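Local atomic coordinates of dTDP-glucose 4,6-dehydratase (Klebsiella pneumoniae, PDB entry 5U4Q), a protein that probably catalyses the NAD-dependent dehydration of dTDP-glucose to its 4-keto-6-deoxy derivative, holding NAD in a Rossmann-type domain. Residues Asn105-Gly108 and Tyr109-Leu113; Lys158-Asn161 and Glu162-His166; Phe198-Ala201 and Met202-Lys206. All blocks are in the same frame, centred on the assembly; numbering follows the deposited sequence.

Contact 1: residues Asn105-Gly108 and Tyr109-Leu113; sequences NLMG and YLNIL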
# COMPACT_ATOMS: atom_id res chain seq x y z
N ASN A 105 -4.66 -5.71 6.68
CA ASN A 105 -4.01 -4.42 6.52
C ASN A 105 -4.35 -3.65 5.26
O ASN A 105 -4.14 -2.45 5.23
CB ASN A 105 -2.49 -4.53 6.62
CG ASN A 105 -2.00 -5.11 7.95
OD1 ASN A 105 -2.78 -5.58 8.79
ND2 ASN A 105 -0.67 -5.11 8.12
N LEU A 106 -4.85 -4.30 4.20
CA LEU A 106 -5.26 -3.57 3.00
C LEU A 106 -6.79 -3.48 2.94
O LEU A 106 -7.36 -2.38 3.07
CB LEU A 106 -4.66 -4.21 1.74
CG LEU A 106 -3.12 -4.17 1.71
CD1 LEU A 106 -2.60 -5.00 0.56
CD2 LEU A 106 -2.60 -2.75 1.62
N MSE A 107 -7.47 -4.61 2.81
CA MSE A 107 -8.95 -4.60 2.74
C MSE A 107 -9.55 -4.11 4.03
O MSE A 107 -10.52 -3.33 4.03
CB MSE A 107 -9.45 -6.01 2.48
CG MSE A 107 -10.97 -6.17 2.42
SE MSE A 107 -11.77 -5.19 0.91
CE MSE A 107 -10.98 -6.26 -0.55
N GLY A 108 -9.01 -4.57 5.15
CA GLY A 108 -9.51 -4.12 6.42
C GLY A 108 -9.42 -2.62 6.61
O GLY A 108 -10.33 -1.97 7.15
N TYR A 109 -8.33 -2.04 6.12
CA TYR A 109 -8.12 -0.60 6.25
C TYR A 109 -9.15 0.13 5.38
O TYR A 109 -9.68 1.17 5.78
CB TYR A 109 -6.68 -0.20 5.91
CG TYR A 109 -6.38 1.24 6.31
CD1 TYR A 109 -6.20 1.57 7.63
CD2 TYR A 109 -6.32 2.26 5.38
CE1 TYR A 109 -5.97 2.90 8.02
CE2 TYR A 109 -6.10 3.56 5.74
CZ TYR A 109 -5.90 3.89 7.06
OH TYR A 109 -5.69 5.19 7.43
N LEU A 110 -9.44 -0.40 4.19
CA LEU A 110 -10.47 0.22 3.35
C LEU A 110 -11.82 0.19 4.05
O LEU A 110 -12.54 1.19 3.99
CB LEU A 110 -10.57 -0.46 1.99
CG LEU A 110 -11.60 0.18 1.03
CD1 LEU A 110 -11.36 1.66 0.78
CD2 LEU A 110 -11.65 -0.60 -0.28
N ASN A 111 -12.17 -0.92 4.72
CA ASN A 111 -13.46 -0.97 5.46
C ASN A 111 -13.51 0.12 6.52
O ASN A 111 -14.55 0.75 6.72
CB ASN A 111 -13.72 -2.37 6.04
CG ASN A 111 -13.94 -3.39 4.95
OD1 ASN A 111 -14.31 -3.02 3.83
ND2 ASN A 111 -13.69 -4.67 5.24
N ILE A 112 -12.40 0.35 7.22
CA ILE A 112 -12.33 1.44 8.18
C ILE A 112 -12.57 2.79 7.48
O ILE A 112 -13.36 3.62 7.98
CB ILE A 112 -10.94 1.47 8.90
CG1 ILE A 112 -10.77 0.27 9.83
CG2 ILE A 112 -10.69 2.77 9.66
CD1 ILE A 112 -11.53 0.35 11.12
N LEU A 113 -11.87 3.04 6.36
CA LEU A 113 -12.01 4.33 5.67
C LEU A 113 -13.44 4.55 5.17
O LEU A 113 -13.97 5.65 5.31
CB LEU A 113 -11.02 4.44 4.53
CG LEU A 113 -9.54 4.57 4.90
CD1 LEU A 113 -8.68 4.47 3.64
CD2 LEU A 113 -9.28 5.87 5.62
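Leu110, Asn111 and Ile112 each give their backbone N-H to a carbonyl four residues back, which makes residues 105-113 two successive turns of helix 98-118. Leu110 N reaches Leu106 O at 3.1 Å, Asn111 N reaches Met107 O at 3.0 Å, and Ile112 N reaches Gly108 O at 3.1 Å. All three are nearly straight, the first with an N-H...O angle of 158°. The first of these turns is partly widened, with a pi-type turn at 105-107; Asn105 O there lies 3.5 Å from Tyr109 CB and accepts a hydrogen bond from Asn161 ND2 of helix 153-172.

The side-chain contacts within the helix are few, since most of these groups turn to other neighbours. Asn111 makes the fullest of them: with CG beside its own backbone N (chi1 -67°), its amide folds back over the preceding turn, and Asn111 CG lies 3.5 Å from Met107 O. Asn111 ND2 passes 4.2 Å from Met107 CG, a van der Waals touch between chains that run slantwise to each other. Ile112 CG1 likewise rests 3.5 Å from Gly108 O. The amide suits this site because it can give and accept at once: ND2 binds Leu64 O, while OD1 accepts from Tyr99 OH of the second subunit.

Other packing points outward. Tyr109 sets its ring edge-to-face with Tyr126, and Ile112 presses on Leu124, Met70 and Phe74. Leu110 packs on Ala102 and the selenomethionine Met107 on Asp103, both of the second subunit.

The helix thus serves two surfaces. Regular backbone bonds hold the turns, Asn105 O accepts from the neighbouring helix, and Asn111, bonded at both ends of its amide, probably helps to fix the subunit interface.

Contact 2: residues Lys158-Asn161 and Glu162-His166; sequences KKAN and ELMAH. With NAD (nicotinamide-adenine-dinucleotide), chain C.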
# COMPACT_ATOMS: atom_id res chain seq x y z
N LYS A 158 1.64 -0.74 5.54
CA LYS A 158 1.50 0.45 6.37
C LYS A 158 1.62 1.74 5.55
O LYS A 158 0.87 2.71 5.77
CB LYS A 158 2.45 0.40 7.58
CG LYS A 158 2.12 -0.70 8.59
CD LYS A 158 0.68 -0.60 9.13
CE LYS A 158 0.53 -1.34 10.47
NZ LYS A 158 -0.85 -1.15 11.07
N LYS A 159 2.58 1.78 4.62
CA LYS A 159 2.67 2.93 3.73
C LYS A 159 1.42 3.01 2.87
O LYS A 159 0.90 4.10 2.64
CB LYS A 159 3.95 2.92 2.89
CG LYS A 159 4.06 4.04 1.89
CD LYS A 159 3.95 5.49 2.43
CE LYS A 159 4.07 6.43 1.22
NZ LYS A 159 3.85 7.88 1.46
N ALA A 160 0.92 1.86 2.42
CA ALA A 160 -0.33 1.88 1.67
C ALA A 160 -1.45 2.50 2.50
O ALA A 160 -2.30 3.21 1.94
CB ALA A 160 -0.73 0.50 1.18
N ASN A 161 -1.50 2.21 3.80
CA ASN A 161 -2.54 2.81 4.68
C ASN A 161 -2.39 4.33 4.66
O ASN A 161 -3.40 5.05 4.56
CB ASN A 161 -2.40 2.34 6.12
CG ASN A 161 -2.80 0.86 6.36
OD1 ASN A 161 -2.75 0.43 7.51
ND2 ASN A 161 -3.28 0.16 5.35
N GLU A 162 -1.16 4.83 4.75
CA GLU A 162 -0.94 6.29 4.72
C GLU A 162 -1.45 6.88 3.40
O GLU A 162 -2.07 7.95 3.39
CB GLU A 162 0.53 6.64 4.97
CG GLU A 162 1.06 6.21 6.34
CD GLU A 162 2.50 6.60 6.58
OE1 GLU A 162 3.07 7.39 5.77
OE2 GLU A 162 3.10 6.14 7.59
N LEU A 163 -1.19 6.17 2.29
CA LEU A 163 -1.62 6.65 0.97
C LEU A 163 -3.12 6.69 0.86
O LEU A 163 -3.70 7.65 0.34
CB LEU A 163 -1.04 5.78 -0.14
CG LEU A 163 0.47 5.88 -0.37
CD1 LEU A 163 0.94 4.64 -1.09
CD2 LEU A 163 0.84 7.16 -1.11
N MSE A 164 -3.76 5.64 1.37
CA MSE A 164 -5.22 5.55 1.35
C MSE A 164 -5.82 6.62 2.24
O MSE A 164 -6.81 7.26 1.86
CB MSE A 164 -5.64 4.12 1.74
CG MSE A 164 -5.13 3.10 0.71
SE MSE A 164 -5.07 1.25 1.42
CE MSE A 164 -6.99 0.91 1.60
N ALA A 165 -5.23 6.84 3.42
CA ALA A 165 -5.69 7.90 4.32
C ALA A 165 -5.61 9.26 3.60
O ALA A 165 -6.57 10.06 3.66
CB ALA A 165 -4.87 7.94 5.61
N HIS A 166 -4.52 9.49 2.89
CA HIS A 166 -4.36 10.77 2.18
C HIS A 166 -5.51 10.98 1.20
O HIS A 166 -6.13 12.06 1.16
CB HIS A 166 -3.06 10.86 1.42
CG HIS A 166 -2.89 12.20 0.80
ND1 HIS A 166 -3.27 12.48 -0.50
CD2 HIS A 166 -2.51 13.38 1.35
CE1 HIS A 166 -3.12 13.77 -0.72
NE2 HIS A 166 -2.64 14.34 0.37
PA NAD C . -1.43 -6.94 19.05
O1A NAD C . -1.28 -7.18 20.50
O2A NAD C . -1.24 -8.07 18.06
O5B NAD C . -2.88 -6.26 18.82
C5B NAD C . -3.55 -6.18 17.57
C4B NAD C . -4.93 -6.80 17.74
O4B NAD C . -5.52 -6.74 16.42
C3B NAD C . -4.90 -8.25 18.18
O3B NAD C . -5.55 -8.50 19.44
C2B NAD C . -5.56 -8.97 17.00
O2B NAD C . -6.39 -10.08 17.40
C1B NAD C . -6.31 -7.88 16.25
N9A NAD C . -6.50 -8.17 14.82
C8A NAD C . -5.54 -8.53 13.93
N7A NAD C . -6.08 -8.73 12.73
C5A NAD C . -7.39 -8.48 12.83
C6A NAD C . -8.54 -8.54 11.91
N6A NAD C . -8.41 -8.89 10.63
N1A NAD C . -9.73 -8.22 12.42
C2A NAD C . -9.92 -7.88 13.71
N3A NAD C . -8.92 -7.82 14.61
C4A NAD C . -7.65 -8.12 14.20
O3 NAD C . -0.42 -5.80 18.52
PN NAD C . -0.17 -4.32 19.10
O1N NAD C . -1.15 -3.92 20.12
O2N NAD C . 1.34 -4.28 19.35
O5D NAD C . -0.41 -3.50 17.75
C5D NAD C . -1.36 -2.45 17.59
C4D NAD C . -0.98 -1.73 16.31
O4D NAD C . 0.25 -1.00 16.50
C3D NAD C . -0.77 -2.57 15.05
O3D NAD C . -1.34 -1.87 13.95
C2D NAD C . 0.73 -2.62 14.87
O2D NAD C . 1.13 -2.74 13.49
C1D NAD C . 1.17 -1.29 15.45
N1N NAD C . 2.54 -1.34 16.00
C2N NAD C . 2.82 -1.86 17.22
C3N NAD C . 4.14 -1.89 17.72
C7N NAD C . 4.54 -2.45 19.09
O7N NAD C . 5.69 -2.28 19.50
N7N NAD C . 3.70 -3.17 19.86
C4N NAD C . 5.16 -1.41 16.92
C5N NAD C . 4.85 -0.90 15.67
C6N NAD C . 3.54 -0.90 15.21
O HOH W 1 3.84 8.98 3.97
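Four consecutive i to i+4 bonds, from Glu162 N to Lys158 O, Leu163 N to Lys159 O, Met164 N to Ala160 O and Ala165 N to Asn161 O, keep 158-166 a regular alpha-helix, and the last, at 2.8 Å, is the shortest. Among the side chains, Lys159, Glu162 and Leu163 carry the contact. The lysine CG stands opposite the backbone N (chi1 176°) and a bend at chi2 swings the chain along the helix, so that Lys159 CE rests 4.0 Å from Leu163 CG. Glu162 comes across the same lysine at about a right angle, Glu162 OE1 lying 3.9 Å from Lys159 CD.

The two charges stop short of a salt bridge, Lys159 NZ and Glu162 OE1 being 4.4 Å apart. A water joins them instead, accepting from Lys159 NZ at 2.7 Å and donating to Glu162 OE1 at 2.5 Å. Each charge also has a firm partner beyond the helix: Lys159 pairs with Asp148 of the second subunit, and Glu162 with Arg180 through OE1 and with Ser128 through OE2. A buried carboxylate held this way is probably kept ionised. The small Ala160 suits a place where it packs on Ala160 of the second subunit.

Lys158 turns to the cofactor. With its chain bent at chi2 (-57°) and nearly extended beyond, Lys158 NZ gives a hydrogen bond to O3D of the nicotinamide ribose of NAD at 3.0 Å, and Lys158 CE lies 3.4 Å from NAD O2D. The ammonium is also bonded to Ala127 O, which helps to position it. Tyr154, one turn earlier, bonds NAD through OH, and together the two make the Tyr-x-x-x-Lys signature of the short-chain dehydrogenase/reductase superfamily, set at the NAD site.

Contact 3: residues Phe198-Ala201 and Met202-Lys206; sequences FTKA and MLEGK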
# COMPACT_ATOMS: atom_id res chain seq x y z
N PHE A 198 11.99 -11.09 25.65
CA PHE A 198 13.22 -11.44 26.41
C PHE A 198 12.91 -12.22 27.69
O PHE A 198 13.62 -13.17 28.04
CB PHE A 198 14.03 -10.21 26.81
CG PHE A 198 14.45 -9.34 25.66
CD1 PHE A 198 14.89 -9.88 24.46
CD2 PHE A 198 14.46 -7.95 25.81
CE1 PHE A 198 15.28 -9.05 23.41
CE2 PHE A 198 14.86 -7.11 24.77
CZ PHE A 198 15.27 -7.67 23.56
N THR A 199 11.86 -11.83 28.40
CA THR A 199 11.50 -12.48 29.65
C THR A 199 11.12 -13.95 29.43
O THR A 199 11.55 -14.83 30.18
CB THR A 199 10.32 -11.74 30.32
OG1 THR A 199 10.71 -10.40 30.63
CG2 THR A 199 9.87 -12.44 31.58
N LYS A 200 10.32 -14.19 28.40
CA LYS A 200 9.90 -15.54 28.04
C LYS A 200 11.14 -16.38 27.73
O LYS A 200 11.30 -17.48 28.26
CB LYS A 200 8.96 -15.49 26.83
CG LYS A 200 8.27 -16.81 26.52
CD LYS A 200 7.22 -16.65 25.42
CE LYS A 200 6.50 -17.96 25.15
NZ LYS A 200 5.55 -17.83 24.01
N ALA A 201 12.02 -15.83 26.89
CA ALA A 201 13.26 -16.52 26.49
C ALA A 201 14.11 -16.87 27.72
O ALA A 201 14.56 -18.01 27.87
CB ALA A 201 14.05 -15.66 25.51
N MSE A 202 14.27 -15.89 28.61
CA MSE A 202 15.03 -16.08 29.86
C MSE A 202 14.46 -17.15 30.74
O MSE A 202 15.21 -18.03 31.20
CB MSE A 202 15.09 -14.80 30.67
CG MSE A 202 16.13 -13.90 30.07
SE MSE A 202 15.99 -12.12 30.87
CE MSE A 202 16.75 -12.53 32.60
N LEU A 203 13.16 -17.11 30.99
CA LEU A 203 12.51 -18.09 31.87
C LEU A 203 12.43 -19.49 31.26
O LEU A 203 12.29 -20.47 31.98
CB LEU A 203 11.14 -17.58 32.35
CG LEU A 203 11.21 -16.34 33.25
CD1 LEU A 203 9.84 -15.66 33.36
CD2 LEU A 203 11.74 -16.67 34.64
N GLU A 204 12.52 -19.58 29.93
CA GLU A 204 12.54 -20.87 29.22
C GLU A 204 13.98 -21.35 28.91
O GLU A 204 14.16 -22.37 28.25
CB GLU A 204 11.75 -20.78 27.91
CG GLU A 204 10.25 -20.56 28.07
CD GLU A 204 9.56 -20.21 26.76
OE1 GLU A 204 10.25 -20.06 25.72
OE2 GLU A 204 8.32 -20.07 26.77
N GLY A 205 14.99 -20.60 29.36
CA GLY A 205 16.40 -20.95 29.13
C GLY A 205 16.86 -20.84 27.68
O GLY A 205 17.86 -21.46 27.30
N LYS A 206 16.14 -20.06 26.88
CA LYS A 206 16.46 -19.87 25.46
C LYS A 206 17.42 -18.70 25.31
O LYS A 206 17.33 -17.71 26.03
CB LYS A 206 15.18 -19.61 24.65
CG LYS A 206 15.38 -19.43 23.15
CD LYS A 206 14.06 -19.07 22.46
CE LYS A 206 14.23 -18.82 20.97
NZ LYS A 206 14.67 -20.03 20.24
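Ala201 and Lys206 meet where helix 194-203 ends, through the backbone bond from Lys206 N to Ala201 O, 2.8 Å long. With a second bond, from Gly205 N to Met202 O, it forms a Schellman motif. Gly205 turns the chain with a phi of 69°, a value that favours glycine, which has no CB to hinder it. Ala201 O also receives a weak bond from Glu204 N, whose stronger bond goes to Lys200 O at 2.9 Å but is bent to 139°. Upstream, Met202 N to Phe198 O and Leu203 N to Thr199 O are ordinary, straighter helical bonds.

Apolar contacts lie along the turns. Thr199 and Leu203 run side by side, Thr199 CG2 touching Leu203 CD1 at 3.7 Å. The threonine sets CG2 away from its backbone N and OG1 beside it (chi1 -62°), which offers the methyl to leucine while OG1 bonds Leu195 O in the previous turn. Past the helix end the chain comes back alongside Ala201, with Lys206 CB 4.2 Å from Ala201 CB.

Charged groups meet on the exposed side. In one of the two conformers of Lys200, and so only tentatively, the extended aliphatic chain slants past the Glu204 carboxylate, with Lys200 CG 3.3 Å from Glu204 OE2. Lys200 NZ remains 4.5 Å from that oxygen, too far for a salt bridge.

On the buried side Phe198 and Met202 (selenomethionine) pack on helix 271-282, and Thr199 and Leu203 reach Tyr331 of helix 320-334. The chemistry implies an amphipathic helix whose apolar flank joins it to these two helices. Lys200 O, Ala201 O and Met202 O receive backbone N-H groups of Glu204, Lys206 and Gly205, whereas the pairing of Lys200 with Glu204 is at most a loose electrostatic attraction.

In the fold
Contacts 1 and 2 are neighbours, their centres about 10 Å apart, on two helices packed together beside the Rossmann sheet. Between them Tyr109 OH lies 3.4 Å from Ala165 CB, and Leu113 CD1 packs on Met164 CB at 3.6 Å. Both contacts also touch the second subunit, consistent with the paired helices that join subunits in this superfamily. Contact 2 reaches NAD directly through Lys158, whereas the Asn105 side chain of contact 1 stays about 6 Å from it. Contact 3 stands apart: its centre is about 36 Å from that of contact 1 and 37 Å from that of contact 2, and the Phe198 side chain is about 12 Å from NAD.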